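PDB 4NG3: 5-carboxyvanillate decarboxylase from Sphingomonas paucimobilis, which probably catalyses the metal-dependent, non-oxidative removal of a carboxyl group from 5-carboxyvanillate to give vanillate, as a carboxy-lyase of the amidohydrolase superfamily. Local coordinates for residues A[170-175]-A[222-227]; A[270-275]-A[295-300]; A[238-243]-A[256-261]. One frame throughout, in Å; residues are numbered along the deposited sequence.

Contact 1 of 3, residues A[170-175]-A[222-227]; sequences ALYIHP and KIVLGH. With MN (manganese (II) ion), chain I; 1DF (4-hydroxy-3-methoxy-5-nitrobenzoic acid), chain J.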
loop_
_atom_site.group_PDB
_atom_site.type_symbol
_atom_site.label_atom_id
_atom_site.label_comp_id
_atom_site.label_asym_id
_atom_site.label_seq_id
_atom_site.Cartn_x
_atom_site.Cartn_y
_atom_site.Cartn_z
ATOM N N ALA A 170 -7.949 10.682 21.051
ATOM C CA ALA A 170 -7.433 10.229 19.766
ATOM C C ALA A 170 -7.664 8.721 19.616
ATOM O O ALA A 170 -7.645 7.975 20.599
ATOM C CB ALA A 170 -5.938 10.570 19.631
ATOM N N LEU A 171 -7.909 8.279 18.387
ATOM C CA LEU A 171 -8.164 6.861 18.122
ATOM C C LEU A 171 -7.022 6.280 17.306
ATOM O O LEU A 171 -6.803 6.688 16.180
ATOM C CB LEU A 171 -9.479 6.668 17.351
ATOM C CG LEU A 171 -9.712 5.233 16.846
ATOM C CD1 LEU A 171 -10.006 4.260 18.002
ATOM C CD2 LEU A 171 -10.797 5.165 15.754
ATOM N N TYR A 172 -6.314 5.324 17.891
ATOM C CA TYR A 172 -5.258 4.593 17.200
ATOM C C TYR A 172 -5.958 3.479 16.449
ATOM O O TYR A 172 -6.559 2.601 17.074
ATOM C CB TYR A 172 -4.289 4.001 18.242
ATOM C CG TYR A 172 -2.891 3.702 17.735
ATOM C CD1 TYR A 172 -2.685 2.906 16.604
ATOM C CD2 TYR A 172 -1.778 4.221 18.382
ATOM C CE1 TYR A 172 -1.401 2.641 16.136
ATOM C CE2 TYR A 172 -0.497 3.955 17.931
ATOM C CZ TYR A 172 -0.311 3.170 16.814
ATOM O OH TYR A 172 0.968 2.914 16.364
ATOM N N ILE A 173 -5.930 3.527 15.117
ATOM C CA ILE A 173 -6.445 2.419 14.328
ATOM C C ILE A 173 -5.287 1.476 14.028
ATOM O O ILE A 173 -4.463 1.743 13.151
ATOM C CB ILE A 173 -7.142 2.864 13.023
ATOM C CG1 ILE A 173 -8.332 3.775 13.355
ATOM C CG2 ILE A 173 -7.618 1.635 12.246
ATOM C CD1 ILE A 173 -9.183 4.169 12.157
ATOM N N HIS A 174 -5.224 0.393 14.801
ATOM C CA HIS A 174 -4.166 -0.607 14.696
ATOM C C HIS A 174 -4.562 -1.651 13.647
ATOM O O HIS A 174 -5.752 -1.811 13.336
ATOM C CB HIS A 174 -3.965 -1.244 16.079
ATOM C CG HIS A 174 -2.851 -2.244 16.142
ATOM N ND1 HIS A 174 -3.012 -3.559 15.766
ATOM C CD2 HIS A 174 -1.564 -2.121 16.545
ATOM C CE1 HIS A 174 -1.866 -4.200 15.920
ATOM N NE2 HIS A 174 -0.973 -3.352 16.399
ATOM N N PRO A 175 -3.579 -2.360 13.069
ATOM C CA PRO A 175 -3.984 -3.369 12.086
ATOM C C PRO A 175 -4.655 -4.602 12.682
ATOM O O PRO A 175 -4.553 -4.872 13.878
ATOM C CB PRO A 175 -2.651 -3.822 11.491
ATOM C CG PRO A 175 -1.735 -2.675 11.681
ATOM C CD PRO A 175 -2.123 -2.105 13.019
ATOM N N LYS A 222 -9.255 12.790 15.782
ATOM C CA LYS A 222 -7.836 12.533 15.584
ATOM C C LYS A 222 -7.607 11.026 15.476
ATOM O O LYS A 222 -7.967 10.263 16.371
ATOM C CB LYS A 222 -6.996 13.136 16.709
ATOM C CG LYS A 222 -5.485 12.954 16.521
ATOM C CD LYS A 222 -4.922 13.875 15.429
ATOM C CE LYS A 222 -4.881 15.340 15.890
ATOM N NZ LYS A 222 -4.654 16.316 14.768
ATOM N N ILE A 223 -7.020 10.610 14.356
ATOM C CA ILE A 223 -6.719 9.207 14.112
ATOM C C ILE A 223 -5.209 9.037 14.138
ATOM O O ILE A 223 -4.465 9.912 13.687
ATOM C CB ILE A 223 -7.260 8.737 12.740
ATOM C CG1 ILE A 223 -8.744 9.076 12.592
ATOM C CG2 ILE A 223 -7.043 7.229 12.539
ATOM C CD1 ILE A 223 -9.640 8.397 13.622
ATOM N N VAL A 224 -4.756 7.919 14.690
ATOM C CA VAL A 224 -3.334 7.608 14.700
ATOM C C VAL A 224 -3.132 6.281 13.994
ATOM O O VAL A 224 -3.861 5.319 14.261
ATOM C CB VAL A 224 -2.780 7.514 16.153
ATOM C CG1 VAL A 224 -1.334 7.000 16.136
ATOM C CG2 VAL A 224 -2.866 8.854 16.840
ATOM N N LEU A 225 -2.157 6.240 13.086
ATOM C CA LEU A 225 -1.807 5.032 12.351
ATOM C C LEU A 225 -0.351 4.672 12.617
ATOM O O LEU A 225 0.527 5.535 12.542
ATOM C CB LEU A 225 -1.983 5.243 10.846
ATOM C CG LEU A 225 -3.373 5.543 10.290
ATOM C CD1 LEU A 225 -3.283 5.715 8.765
ATOM C CD2 LEU A 225 -4.289 4.407 10.645
ATOM N N GLY A 226 -0.085 3.401 12.901
ATOM C CA GLY A 226 1.281 2.962 13.097
ATOM C C GLY A 226 1.966 2.604 11.785
ATOM O O GLY A 226 1.444 2.884 10.708
ATOM N N HIS A 227 3.145 1.991 11.885
ATOM C CA HIS A 227 3.870 1.491 10.711
ATOM C C HIS A 227 4.094 2.584 9.673
ATOM O O HIS A 227 3.877 2.392 8.472
ATOM C CB HIS A 227 3.154 0.256 10.172
ATOM C CG HIS A 227 2.697 -0.646 11.272
ATOM N ND1 HIS A 227 1.369 -0.809 11.603
ATOM C CD2 HIS A 227 3.404 -1.343 12.195
ATOM C CE1 HIS A 227 1.276 -1.608 12.654
ATOM N NE2 HIS A 227 2.496 -1.948 13.031
HETATM MN MN MN I . 1.219 -3.636 16.748
HETATM C C1 1DF J . 2.243 -8.899 14.982
HETATM C CO1 1DF J . 2.719 -7.631 14.642
HETATM C CO2 1DF J . 1.104 -9.036 15.762
HETATM C CM1 1DF J . 2.041 -6.498 15.101
HETATM C CM2 1DF J . 0.442 -7.910 16.209
HETATM O OM 1DF J . -0.684 -7.979 16.992
HETATM C CZ 1DF J . 0.910 -6.654 15.888
HETATM C CC 1DF J . 2.905 -10.151 14.528
HETATM C CV 1DF J . -1.503 -9.096 17.002
HETATM O O1 1DF J . 4.107 -10.148 14.171
HETATM O O2 1DF J . 2.238 -11.223 14.517
HETATM O O3 1DF J . 0.475 -5.637 16.691
HETATM N N 1DF J . 2.296 -5.201 14.534
HETATM O O11 1DF J . 1.731 -4.123 15.026
HETATM O O22 1DF J . 3.102 -5.090 13.530
HETATM O O HOH W 1 -1.814 1.367 12.495
HETATM O O HOH W 2 1.044 -3.344 18.958
#

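Contact 2 of 3, residues A[270-275]-A[295-300]; sequences TTSGVE and AIDYPY. With MN (manganese (II) ion), chain I; 1DF (4-hydroxy-3-methoxy-5-nitrobenzoic acid), chain J.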
loop_
_atom_site.group_PDB
_atom_site.type_symbol
_atom_site.label_atom_id
_atom_site.label_comp_id
_atom_site.label_asym_id
_atom_site.label_seq_id
_atom_site.Cartn_x
_atom_site.Cartn_y
_atom_site.Cartn_z
ATOM N N THR A 270 2.813 6.816 13.745
ATOM C CA THR A 270 3.915 6.327 14.565
ATOM C C THR A 270 4.896 5.509 13.717
ATOM O O THR A 270 4.586 5.119 12.592
ATOM C CB THR A 270 3.448 5.471 15.760
ATOM O OG1 THR A 270 3.270 4.102 15.355
ATOM C CG2 THR A 270 2.156 6.028 16.348
ATOM N N THR A 271 6.073 5.248 14.276
ATOM C CA THR A 271 7.146 4.563 13.574
ATOM C C THR A 271 7.220 3.074 13.900
ATOM O O THR A 271 8.234 2.429 13.626
ATOM C CB THR A 271 8.508 5.187 13.912
ATOM O OG1 THR A 271 8.796 4.999 15.303
ATOM C CG2 THR A 271 8.511 6.683 13.589
ATOM N N SER A 272 6.164 2.524 14.489
ATOM C CA SER A 272 6.175 1.110 14.864
ATOM C C SER A 272 6.549 0.212 13.689
ATOM O O SER A 272 5.955 0.303 12.613
ATOM C CB SER A 272 4.828 0.686 15.429
ATOM O OG SER A 272 3.778 1.060 14.564
ATOM N N GLY A 273 7.556 -0.625 13.891
ATOM C CA GLY A 273 7.945 -1.602 12.879
ATOM C C GLY A 273 8.535 -1.036 11.604
ATOM O O GLY A 273 8.716 -1.765 10.626
ATOM N N VAL A 274 8.824 0.264 11.597
ATOM C CA VAL A 274 9.488 0.885 10.448
ATOM C C VAL A 274 10.690 1.677 10.958
ATOM O O VAL A 274 10.661 2.910 11.024
ATOM C CB VAL A 274 8.539 1.806 9.631
ATOM C CG1 VAL A 274 9.243 2.352 8.372
ATOM C CG2 VAL A 274 7.275 1.064 9.254
ATOM N N GLU A 275 11.755 0.959 11.310
ATOM C CA GLU A 275 12.964 1.601 11.840
ATOM C C GLU A 275 13.911 2.066 10.723
ATOM O O GLU A 275 15.075 1.662 10.646
ATOM C CB GLU A 275 13.642 0.682 12.867
ATOM C CG GLU A 275 12.704 0.420 14.034
ATOM C CD GLU A 275 13.083 -0.771 14.897
ATOM O OE1 GLU A 275 14.252 -1.201 14.874
ATOM O OE2 GLU A 275 12.190 -1.259 15.615
ATOM N N ALA A 295 7.435 4.625 18.348
ATOM C CA ALA A 295 6.860 3.470 19.018
ATOM C C ALA A 295 7.795 2.284 18.867
ATOM O O ALA A 295 8.720 2.318 18.054
ATOM C CB ALA A 295 5.492 3.136 18.441
ATOM N N ILE A 296 7.531 1.225 19.630
ATOM C CA ILE A 296 8.347 0.016 19.567
ATOM C C ILE A 296 7.602 -1.116 18.897
ATOM O O ILE A 296 8.187 -1.829 18.085
ATOM C CB ILE A 296 8.754 -0.482 20.974
ATOM C CG1 ILE A 296 9.607 0.560 21.688
ATOM C CG2 ILE A 296 9.515 -1.838 20.894
ATOM C CD1 ILE A 296 9.788 0.261 23.163
ATOM N N ASP A 297 6.318 -1.261 19.235
ATOM C CA ASP A 297 5.505 -2.424 18.851
ATOM C C ASP A 297 5.896 -3.675 19.664
ATOM O O ASP A 297 5.834 -4.803 19.156
ATOM C CB ASP A 297 5.609 -2.704 17.335
ATOM C CG ASP A 297 4.282 -3.096 16.702
ATOM O OD1 ASP A 297 3.367 -3.561 17.419
ATOM O OD2 ASP A 297 4.167 -2.954 15.460
ATOM N N TYR A 298 6.295 -3.470 20.920
ATOM C CA TYR A 298 6.559 -4.561 21.859
ATOM C C TYR A 298 5.238 -5.288 22.159
ATOM O O TYR A 298 4.192 -4.635 22.259
ATOM C CB TYR A 298 7.133 -3.977 23.159
ATOM C CG TYR A 298 7.543 -5.010 24.177
ATOM C CD1 TYR A 298 8.782 -5.618 24.104
ATOM C CD2 TYR A 298 6.690 -5.372 25.217
ATOM C CE1 TYR A 298 9.166 -6.573 25.026
ATOM C CE2 TYR A 298 7.060 -6.329 26.139
ATOM C CZ TYR A 298 8.303 -6.924 26.040
ATOM O OH TYR A 298 8.695 -7.873 26.954
ATOM N N PRO A 299 5.268 -6.628 22.317
ATOM C CA PRO A 299 6.421 -7.532 22.232
ATOM C C PRO A 299 6.630 -8.157 20.855
ATOM O O PRO A 299 7.429 -9.092 20.742
ATOM C CB PRO A 299 6.072 -8.625 23.247
ATOM C CG PRO A 299 4.598 -8.706 23.190
ATOM C CD PRO A 299 4.089 -7.315 22.870
ATOM N N TYR A 300 5.941 -7.645 19.838
ATOM C CA TYR A 300 6.107 -8.155 18.479
ATOM C C TYR A 300 7.422 -7.683 17.858
ATOM O O TYR A 300 7.912 -8.283 16.902
ATOM C CB TYR A 300 4.904 -7.774 17.609
ATOM C CG TYR A 300 3.603 -8.274 18.192
ATOM C CD1 TYR A 300 3.304 -9.640 18.203
ATOM C CD2 TYR A 300 2.695 -7.394 18.781
ATOM C CE1 TYR A 300 2.129 -10.108 18.753
ATOM C CE2 TYR A 300 1.513 -7.859 19.344
ATOM C CZ TYR A 300 1.239 -9.217 19.320
ATOM O OH TYR A 300 0.073 -9.698 19.859
HETATM MN MN MN I . 1.219 -3.636 16.748
HETATM C C1 1DF J . 2.243 -8.899 14.982
HETATM C CO1 1DF J . 2.719 -7.631 14.642
HETATM C CO2 1DF J . 1.104 -9.036 15.762
HETATM C CM1 1DF J . 2.041 -6.498 15.101
HETATM C CM2 1DF J . 0.442 -7.910 16.209
HETATM O OM 1DF J . -0.684 -7.979 16.992
HETATM C CZ 1DF J . 0.910 -6.654 15.888
HETATM C CC 1DF J . 2.905 -10.151 14.528
HETATM C CV 1DF J . -1.503 -9.096 17.002
HETATM O O1 1DF J . 4.107 -10.148 14.171
HETATM O O2 1DF J . 2.238 -11.223 14.517
HETATM O O3 1DF J . 0.475 -5.637 16.691
HETATM N N 1DF J . 2.296 -5.201 14.534
HETATM O O11 1DF J . 1.731 -4.123 15.026
HETATM O O22 1DF J . 3.102 -5.090 13.530
HETATM O O HOH W 3 10.153 2.538 15.817
HETATM O O HOH W 4 9.446 -0.636 15.911
HETATM O O HOH W 2 1.044 -3.344 18.958
#

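Contact 3 of 3, residues A[238-243]-A[256-261]; sequences RLDYMH and KLKPSE. With 1DF (4-hydroxy-3-methoxy-5-nitrobenzoic acid), chain B; EDO (1,2-ethanediol), chain K.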
loop_
_atom_site.group_PDB
_atom_site.type_symbol
_atom_site.label_atom_id
_atom_site.label_comp_id
_atom_site.label_asym_id
_atom_site.label_seq_id
_atom_site.Cartn_x
_atom_site.Cartn_y
_atom_site.Cartn_z
ATOM N N ARG A 238 -0.519 11.409 -5.076
ATOM C CA ARG A 238 -1.403 10.671 -5.984
ATOM C C ARG A 238 -2.840 10.689 -5.492
ATOM O O ARG A 238 -3.760 10.826 -6.291
ATOM C CB ARG A 238 -0.928 9.219 -6.155
ATOM C CG ARG A 238 -1.618 8.398 -7.270
ATOM C CD ARG A 238 -0.607 7.396 -7.815
ATOM N NE ARG A 238 -1.152 6.286 -8.600
ATOM C CZ ARG A 238 -1.487 6.365 -9.881
ATOM N NH1 ARG A 238 -1.400 7.526 -10.525
ATOM N NH2 ARG A 238 -1.938 5.289 -10.517
ATOM N N LEU A 239 -3.025 10.552 -4.181
ATOM C CA LEU A 239 -4.353 10.675 -3.580
ATOM C C LEU A 239 -4.983 12.019 -3.941
ATOM O O LEU A 239 -6.159 12.090 -4.307
ATOM C CB LEU A 239 -4.270 10.538 -2.060
ATOM C CG LEU A 239 -4.043 9.115 -1.564
ATOM C CD1 LEU A 239 -3.673 9.144 -0.089
ATOM C CD2 LEU A 239 -5.297 8.284 -1.801
ATOM N N ASP A 240 -4.192 13.083 -3.831
ATOM C CA ASP A 240 -4.639 14.415 -4.214
ATOM C C ASP A 240 -4.886 14.548 -5.710
ATOM O O ASP A 240 -5.921 15.073 -6.124
ATOM C CB ASP A 240 -3.629 15.485 -3.778
ATOM C CG ASP A 240 -3.698 15.782 -2.290
ATOM O OD1 ASP A 240 -4.588 15.221 -1.606
ATOM O OD2 ASP A 240 -2.869 16.591 -1.811
ATOM N N TYR A 241 -3.936 14.094 -6.524
ATOM C CA TYR A 241 -4.058 14.315 -7.957
ATOM C C TYR A 241 -5.299 13.642 -8.523
ATOM O O TYR A 241 -6.049 14.252 -9.283
ATOM C CB TYR A 241 -2.804 13.900 -8.762
ATOM C CG TYR A 241 -3.031 14.228 -10.217
ATOM C CD1 TYR A 241 -2.743 15.497 -10.713
ATOM C CD2 TYR A 241 -3.636 13.312 -11.071
ATOM C CE1 TYR A 241 -3.013 15.823 -12.018
ATOM C CE2 TYR A 241 -3.922 13.637 -12.379
ATOM C CZ TYR A 241 -3.601 14.894 -12.850
ATOM O OH TYR A 241 -3.880 15.228 -14.157
ATOM N N MET A 242 -5.502 12.382 -8.154
ATOM C CA MET A 242 -6.570 11.576 -8.724
ATOM C C MET A 242 -7.944 11.841 -8.110
ATOM O O MET A 242 -8.936 11.241 -8.532
ATOM C CB MET A 242 -6.209 10.087 -8.602
ATOM C CG MET A 242 -5.123 9.663 -9.585
ATOM S SD MET A 242 -5.700 9.951 -11.267
ATOM C CE MET A 242 -4.257 9.486 -12.239
ATOM N N HIS A 243 -8.011 12.733 -7.126
ATOM C CA HIS A 243 -9.274 12.973 -6.444
ATOM C C HIS A 243 -10.309 13.595 -7.369
ATOM O O HIS A 243 -11.498 13.305 -7.245
ATOM C CB HIS A 243 -9.101 13.818 -5.179
ATOM C CG HIS A 243 -10.308 13.811 -4.294
ATOM N ND1 HIS A 243 -10.911 14.964 -3.842
ATOM C CD2 HIS A 243 -11.043 12.784 -3.800
ATOM C CE1 HIS A 243 -11.952 14.648 -3.090
ATOM N NE2 HIS A 243 -12.057 13.332 -3.053
ATOM N N LYS A 256 -14.506 19.105 1.471
ATOM C CA LYS A 256 -14.115 20.481 1.734
ATOM C C LYS A 256 -12.619 20.681 1.541
ATOM O O LYS A 256 -12.185 21.770 1.142
ATOM C CB LYS A 256 -14.519 20.878 3.149
ATOM C CG LYS A 256 -16.014 20.824 3.382
ATOM C CD LYS A 256 -16.356 21.230 4.803
ATOM C CE LYS A 256 -17.856 21.277 5.020
ATOM N NZ LYS A 256 -18.183 21.664 6.421
ATOM N N LEU A 257 -11.847 19.629 1.826
ATOM C CA LEU A 257 -10.379 19.654 1.729
ATOM C C LEU A 257 -9.854 18.626 0.715
ATOM O O LEU A 257 -10.609 17.784 0.230
ATOM C CB LEU A 257 -9.730 19.357 3.089
ATOM C CG LEU A 257 -10.130 20.153 4.340
ATOM C CD1 LEU A 257 -9.253 19.757 5.532
ATOM C CD2 LEU A 257 -10.061 21.643 4.091
ATOM N N LYS A 258 -8.559 18.705 0.410
ATOM C CA LYS A 258 -7.866 17.672 -0.357
ATOM C C LYS A 258 -7.590 16.489 0.570
ATOM O O LYS A 258 -7.430 16.677 1.781
ATOM C CB LYS A 258 -6.531 18.204 -0.881
ATOM C CG LYS A 258 -6.624 19.411 -1.796
ATOM C CD LYS A 258 -5.235 19.825 -2.278
ATOM C CE LYS A 258 -5.332 20.997 -3.262
ATOM N NZ LYS A 258 -4.012 21.367 -3.851
ATOM N N PRO A 259 -7.527 15.269 0.014
ATOM C CA PRO A 259 -7.226 14.072 0.802
ATOM C C PRO A 259 -5.991 14.232 1.697
ATOM O O PRO A 259 -6.048 13.860 2.882
ATOM C CB PRO A 259 -7.007 13.003 -0.279
ATOM C CG PRO A 259 -7.988 13.415 -1.343
ATOM C CD PRO A 259 -7.853 14.931 -1.385
ATOM N N SER A 260 -4.913 14.810 1.166
ATOM C CA SER A 260 -3.694 14.975 1.960
ATOM C C SER A 260 -3.888 15.976 3.092
ATOM O O SER A 260 -3.217 15.898 4.123
ATOM C CB SER A 260 -2.505 15.399 1.089
ATOM O OG SER A 260 -2.599 16.773 0.716
ATOM N N GLU A 261 -4.804 16.918 2.903
ATOM C CA GLU A 261 -5.069 17.914 3.930
ATOM C C GLU A 261 -5.812 17.301 5.111
ATOM O O GLU A 261 -5.559 17.660 6.264
ATOM C CB GLU A 261 -5.802 19.113 3.332
ATOM C CG GLU A 261 -4.945 19.820 2.290
ATOM C CD GLU A 261 -5.697 20.870 1.495
ATOM O OE1 GLU A 261 -6.949 20.870 1.509
ATOM O OE2 GLU A 261 -5.025 21.698 0.846
HETATM C C1 1DF B . -5.823 5.762 -15.520
HETATM C CO1 1DF B . -4.597 5.993 -14.903
HETATM C CO2 1DF B . -5.930 4.793 -16.508
HETATM C CM1 1DF B . -3.480 5.254 -15.293
HETATM C CM2 1DF B . -4.811 4.063 -16.888
HETATM O OM 1DF B . -4.876 3.095 -17.861
HETATM C CZ 1DF B . -3.592 4.292 -16.287
HETATM C CC 1DF B . -7.025 6.552 -15.135
HETATM C CV 1DF B . -6.090 2.554 -18.224
HETATM O O1 1DF B . -6.891 7.672 -14.576
HETATM O O2 1DF B . -8.174 6.117 -15.399
HETATM O O3 1DF B . -2.471 3.881 -16.972
HETATM N N 1DF B . -2.316 5.256 -14.471
HETATM O O11 1DF B . -1.235 4.620 -14.848
HETATM O O22 1DF B . -2.341 5.895 -13.337
HETATM C C1 EDO K . -7.595 14.916 -12.084
HETATM O O1 EDO K . -8.028 14.113 -10.978
HETATM C C2 EDO K . -6.859 16.160 -11.585
HETATM O O2 EDO K . -7.788 17.120 -11.071
#

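Contact 1 of 3, residues A[170-175]-A[222-227]
Leu-171 and Val-224 sit where two neighbouring parallel strands of the TIM barrel, 171-174 and 223-225, are zipped together. Leu-171 N gives a nearly straight hydrogen bond (174°) to Lys-222 O at 2.8 Å, Leu-171 O accepts from Val-224 N, and Ile-173 N donates to Val-224 O. The packing is tight on both faces of this sheet. On one, Val-224 CG1 lies over the Tyr-172 ring, 3.8 Å from its centroid, a CH-pi contact set up by a tyrosine whose CG is anti to the backbone N (chi1 -157°). The phenol end then reaches Gly-226, where Tyr-172 OH is 3.3 Å from the CA and leaves no room for a side chain; the hydroxyl bonds Glu-8 and Thr-270. On the other face Leu-171, Ile-173, Ile-223 and Leu-225 interlock; the branched side chains of leucine and isoleucine suit this apolar layer, with Ile-173 and Leu-225 facing helix 197-211. The Lys-222 end is looser, its ammonium running outward to the carbonyl of Arg-265. Where the strands part, a water bridges Ile-173 O and Gly-226 N. Beyond this opening the contact closes again, Pro-175 CG packing 3.3 Å from His-227 CE1. His-227 ND1 is held by Glu-230, and NE2, shared with Asp-297, donates to nitro oxygen O11 of the bound nitrobenzoic acid at 3.0 Å. His-174 NE2 binds manganese at 2.2 Å; its ND1 donates to Pro-175 O, which, with the metal bond, probably restrains the imidazole's rotation and leaves NE2 to serve as a ligand.

Contact 2 of 3, residues A[270-275]-A[295-300]
Ala-295 nestles against the 270-275 loop, its methyl CB 3.9 Å from Ser-272 CB and close to Thr-270, a niche that suits a small side chain. Its N makes a weak hydrogen bond to Thr-271 OG1 at 3.4 Å, and a water links Ala-295 O with the same threonine. Ile-296 turns its side chain away, but its carbonyl takes a water that also accepts from Gly-273 N; Gly-273 occupies the third position of a type II turn, where positive phi suits a glycine. Both segments are loops at the C-terminal ends of barrel strands 267-270 and 292-293, the rim on which amidohydrolases carry their metal site. Asp-297 follows: OD1 binds the manganese, OD2 lies 3.7 Å from Ser-272 CB and accepts from His-227. Tyr-298 N, like Ile-296 N, is held by Glu-9, and a cis peptide bond leads into Pro-299, whose CB covers the Tyr-298 ring. With CG anti to the carbonyl carbon (chi1 -57°), Tyr-300 lays one face on the nitrobenzoic acid, ligand atom CO2 sitting 3.2 Å above the ring's centre, and its hydroxyl bonds Thr-77. Replacing it by an alanine would probably uncover that face of the ligand and leave Thr-77 OG1 without its phenol partner.

Contact 3 of 3, residues A[238-243]-A[256-261]
Asp-240, on helix 236-241, reaches across to grip the first turn of another helix, 259-266, with both carboxylate oxygens. OD1 accepts from Ser-260 N at 2.8 Å (160°), OD2 accepts from Ser-260 OG at a short 2.5 Å, and each oxygen uses its syn lone pair. A forked acceptor thus meets the paired donors of a single serine. The serine can offer both because its OG sits between the backbone N and the carbonyl carbon (chi1 75°), turned to the same carboxylate as its own N-H; OG also has a weak bond with Arg-264. The residue at the N-cap, Lys-258, lacks a side chain able to accept a helix N-H, so the aspartate from the neighbouring helix answers the one at Ser-260. Glu-261 OE1 takes the N-H of Lys-258 itself at 2.9 Å, as the glutamate of a capping box does, though the reciprocal bond from the N-cap side chain is absent. Pro-259 suits the first helical turn, having no N-H to satisfy. Its ring wedges between Leu-239 and His-243: CB lies 4.1 Å from Leu-239 CB, and CG stands over the imidazole face of His-243, 4.0 Å from the centroid, a CH-pi contact. Leu-211 of helix 197-211 backs both His-243 and Pro-259. Elsewhere on its helix, Arg-238 extends into the second subunit's active site, where NH2 donates to nitro oxygen O22 of the ligand at 2.9 Å, meeting it at the guanidinium edge. Lys-258 CB packs 3.6 Å from Asp-240 OD1. The two bonds to Ser-260 tie the helices together, and the carboxylate probably also gains from the positive end of the helix 259-266 dipole.

Along the chain contact 1 comes first, contact 3 next and contact 2 last. Contacts 1 and 2 have centres 13 Å apart and touch directly, since strands 223-225 and 267-270 are neighbours in the eight-stranded parallel barrel; both supply ligands to the same manganese ion and line the pocket of one bound nitrobenzoic acid. Contact 3 lies outside the barrel core, its centre 20 Å from contact 1 and 28 Å from contact 2. Helix 236-241 follows helix 226-230, and helix 259-266 leads back into strand 267-270. This excursion faces the second subunit, and its Arg-238 reaches the partner's ligand, so the dimer completes each active site.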